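Local coordinates for protein YHR177W (Saccharomyces cerevisiae, PDB 4M8B) that binds DNA through its WOPR domain and probably acts as a transcription factor of the Gti1/Pac2 family, at residues Lys121-Lys126 and Gln179-Gly184. Numbering follows the deposited sequence.
Sequences KTFSLK and QKVAVG. With EDO (1,2-ethanediol), chain D; nucleotides of chain A.
The backbone N of Gly184 gives its hydrogen to OP2 of DT12 of chain A, 2.7 Å away and almost perfectly straight at 177°. Val183 stands just before it, with CG1 3.7 Å from the same phosphate oxygen. One nucleotide along the DNA, Ser124 OG lies 3.5 Å from both OP1 and OP2 of DG11 of chain A, so strand 113-128 and the loop after helix 172-179 face successive phosphates on the DNA-contacting side of the WOPR domain.

Between the two protein segments the contact is mostly apolar, and Val181 carries it. Its CG1 sits 4.1 Å from CZ of Phe123, approaching the far end of the ring obliquely, and is also near the carbonyl O of Ser124. The ring gets there because CG is anti to the backbone N (chi1 -177°). The other branch, CG2, meets Leu125 CD1 at 4.4 Å. Phe123 and Leu125 also pack on Leu178 of helix 172-179 and on Phe23 of helix 16-28. On the strand, Phe123 O accepts a weak hydrogen bond from O1 of a 1,2-ethanediol, probably left from crystallisation.

Val181 thus packs the loop lightly against the strand through dispersion contacts, while the Gly184 N-H meets a phosphate, a bond that does not by itself distinguish bases; Val183 CG1, though, is 4.2 Å from the thymine methyl C7 of DT12 of chain A.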
loop_
_atom_site.group_PDB
_atom_site.type_symbol
_atom_site.label_atom_id
_atom_site.label_comp_id
_atom_site.label_asym_id
_atom_site.label_seq_id
_atom_site.Cartn_x
_atom_site.Cartn_y
_atom_site.Cartn_z
ATOM N N LYS C 121 0.157 -0.599 -3.982
ATOM C CA LYS C 121 -0.599 -1.776 -3.570
ATOM C C LYS C 121 -1.315 -1.495 -2.255
ATOM O O LYS C 121 -0.781 -0.811 -1.382
ATOM C CB LYS C 121 0.303 -3.011 -3.468
ATOM C CG LYS C 121 1.316 -2.974 -2.345
ATOM C CD LYS C 121 2.442 -3.966 -2.606
ATOM C CE LYS C 121 1.899 -5.330 -2.974
ATOM N NZ LYS C 121 2.993 -6.281 -3.320
ATOM N N THR C 122 -2.534 -2.008 -2.125
ATOM C CA THR C 122 -3.368 -1.694 -0.973
ATOM C C THR C 122 -3.875 -2.962 -0.308
ATOM O O THR C 122 -3.985 -4.009 -0.944
ATOM C CB THR C 122 -4.580 -0.819 -1.369
ATOM O OG1 THR C 122 -5.409 -1.536 -2.293
ATOM C CG2 THR C 122 -4.117 0.481 -2.012
ATOM N N PHE C 123 -4.191 -2.851 0.976
ATOM C CA PHE C 123 -4.706 -3.969 1.747
ATOM C C PHE C 123 -5.590 -3.432 2.863
ATOM O O PHE C 123 -5.257 -2.432 3.498
ATOM C CB PHE C 123 -3.550 -4.783 2.336
ATOM C CG PHE C 123 -3.990 -6.001 3.098
ATOM C CD1 PHE C 123 -4.378 -5.905 4.426
ATOM C CD2 PHE C 123 -4.010 -7.244 2.489
ATOM C CE1 PHE C 123 -4.783 -7.025 5.129
ATOM C CE2 PHE C 123 -4.415 -8.371 3.186
ATOM C CZ PHE C 123 -4.802 -8.261 4.509
ATOM N N SER C 124 -6.722 -4.087 3.094
ATOM C CA SER C 124 -7.616 -3.694 4.176
ATOM C C SER C 124 -7.798 -4.839 5.162
ATOM O O SER C 124 -7.996 -5.987 4.768
ATOM C CB SER C 124 -8.970 -3.230 3.635
ATOM O OG SER C 124 -9.593 -4.248 2.875
ATOM N N LEU C 125 -7.726 -4.514 6.448
ATOM C CA LEU C 125 -7.868 -5.510 7.500
ATOM C C LEU C 125 -8.916 -5.076 8.512
ATOM O O LEU C 125 -8.798 -4.012 9.123
ATOM C CB LEU C 125 -6.532 -5.725 8.211
ATOM C CG LEU C 125 -6.569 -6.615 9.454
ATOM C CD1 LEU C 125 -6.766 -8.070 9.064
ATOM C CD2 LEU C 125 -5.305 -6.444 10.283
ATOM N N LYS C 126 -9.944 -5.898 8.679
ATOM C CA LYS C 126 -10.942 -5.673 9.714
ATOM C C LYS C 126 -10.558 -6.517 10.919
ATOM O O LYS C 126 -10.427 -7.735 10.813
ATOM C CB LYS C 126 -12.331 -6.045 9.202
ATOM C CG LYS C 126 -12.755 -5.239 7.985
ATOM C CD LYS C 126 -14.024 -5.781 7.352
ATOM C CE LYS C 126 -14.415 -4.959 6.135
ATOM N NZ LYS C 126 -14.583 -3.520 6.481
ATOM N N GLN C 179 -5.424 -14.362 7.285
ATOM C CA GLN C 179 -5.640 -15.484 6.379
ATOM C C GLN C 179 -7.111 -15.592 5.965
ATOM O O GLN C 179 -7.425 -16.128 4.902
ATOM C CB GLN C 179 -5.128 -16.790 6.998
ATOM C CG GLN C 179 -5.945 -17.301 8.173
ATOM C CD GLN C 179 -6.987 -18.322 7.757
ATOM O OE1 GLN C 179 -6.921 -18.882 6.661
ATOM N NE2 GLN C 179 -7.955 -18.572 8.634
ATOM N N LYS C 180 -8.003 -15.065 6.802
ATOM C CA LYS C 180 -9.436 -15.064 6.508
ATOM C C LYS C 180 -9.791 -14.093 5.384
ATOM O O LYS C 180 -10.894 -14.139 4.841
ATOM C CB LYS C 180 -10.251 -14.701 7.756
ATOM C CG LYS C 180 -10.276 -15.763 8.842
ATOM C CD LYS C 180 -11.369 -15.469 9.865
ATOM C CE LYS C 180 -11.137 -14.146 10.583
ATOM N NZ LYS C 180 -9.994 -14.208 11.538
ATOM N N VAL C 181 -8.857 -13.210 5.048
ATOM C CA VAL C 181 -9.110 -12.157 4.067
ATOM C C VAL C 181 -9.035 -12.653 2.621
ATOM O O VAL C 181 -8.136 -13.415 2.263
ATOM C CB VAL C 181 -8.138 -10.977 4.258
ATOM C CG1 VAL C 181 -8.255 -9.993 3.105
ATOM C CG2 VAL C 181 -8.403 -10.288 5.586
ATOM N N ALA C 182 -9.986 -12.211 1.799
ATOM C CA ALA C 182 -10.030 -12.577 0.384
ATOM C C ALA C 182 -10.584 -11.434 -0.466
ATOM O O ALA C 182 -11.285 -10.560 0.041
ATOM C CB ALA C 182 -10.857 -13.833 0.186
ATOM N N VAL C 183 -10.273 -11.453 -1.759
ATOM C CA VAL C 183 -10.669 -10.385 -2.671
ATOM C C VAL C 183 -11.285 -10.977 -3.937
ATOM O O VAL C 183 -10.699 -11.870 -4.543
ATOM C CB VAL C 183 -9.454 -9.516 -3.064
ATOM C CG1 VAL C 183 -9.888 -8.328 -3.911
ATOM C CG2 VAL C 183 -8.715 -9.046 -1.824
ATOM N N GLY C 184 -12.455 -10.477 -4.335
ATOM C CA GLY C 184 -13.171 -11.015 -5.483
ATOM C C GLY C 184 -13.333 -12.517 -5.348
ATOM O O GLY C 184 -13.694 -13.005 -4.276
HETATM C C1 EDO D . -7.043 -0.171 1.378
HETATM O O1 EDO D . -7.419 -0.634 2.682
HETATM C C2 EDO D . -8.011 0.924 0.951
HETATM O O2 EDO D . -7.638 2.161 1.571
ATOM P P DT A 12 -14.695 -7.719 -2.466
ATOM O OP1 DT A 12 -15.369 -8.176 -1.230
ATOM O OP2 DT A 12 -13.469 -8.409 -2.925
ATOM O "O5'" DT A 12 -15.748 -7.731 -3.673
ATOM C "C5'" DT A 12 -17.050 -7.195 -3.455
ATOM C "C4'" DT A 12 -17.901 -7.236 -4.709
ATOM O "O4'" DT A 12 -17.202 -6.578 -5.797
ATOM C "C3'" DT A 12 -18.257 -8.631 -5.210
ATOM O "O3'" DT A 12 -19.667 -8.698 -5.425
ATOM C "C2'" DT A 12 -17.447 -8.785 -6.495
ATOM C "C1'" DT A 12 -17.296 -7.350 -6.974
ATOM N N1 DT A 12 -16.072 -7.086 -7.776
ATOM C C2 DT A 12 -16.171 -6.729 -9.101
ATOM O O2 DT A 12 -17.227 -6.609 -9.704
ATOM N N3 DT A 12 -14.957 -6.512 -9.706
ATOM C C4 DT A 12 -13.693 -6.608 -9.148
ATOM O O4 DT A 12 -12.670 -6.388 -9.791
ATOM C C5 DT A 12 -13.671 -6.987 -7.760
ATOM C C7 DT A 12 -12.366 -7.134 -7.032
ATOM C C6 DT A 12 -14.845 -7.204 -7.150
ATOM P P DG A 11 -10.941 -2.487 -0.418
ATOM O OP1 DG A 11 -11.945 -3.063 0.501
ATOM O OP2 DG A 11 -9.639 -2.049 0.131
ATOM O "O5'" DG A 11 -10.665 -3.541 -1.587
ATOM C "C5'" DG A 11 -11.515 -4.675 -1.793
ATOM C "C4'" DG A 11 -12.810 -4.323 -2.511
ATOM O "O4'" DG A 11 -12.553 -3.413 -3.601
ATOM C "C3'" DG A 11 -13.514 -5.488 -3.191
ATOM O "O3'" DG A 11 -14.357 -6.162 -2.266
ATOM C "C2'" DG A 11 -14.293 -4.830 -4.332
ATOM C "C1'" DG A 11 -13.597 -3.492 -4.549
ATOM N N9 DG A 11 -13.035 -3.264 -5.883
ATOM C C8 DG A 11 -11.716 -3.047 -6.201
ATOM N N7 DG A 11 -11.509 -2.854 -7.478
ATOM C C5 DG A 11 -12.772 -2.942 -8.045
ATOM C C6 DG A 11 -13.177 -2.817 -9.395
ATOM O O6 DG A 11 -12.479 -2.594 -10.397
ATOM N N1 DG A 11 -14.554 -2.976 -9.532
ATOM C C2 DG A 11 -15.427 -3.225 -8.498
ATOM N N2 DG A 11 -16.723 -3.349 -8.825
ATOM N N3 DG A 11 -15.058 -3.343 -7.229
ATOM C C4 DG A 11 -13.721 -3.192 -7.077
#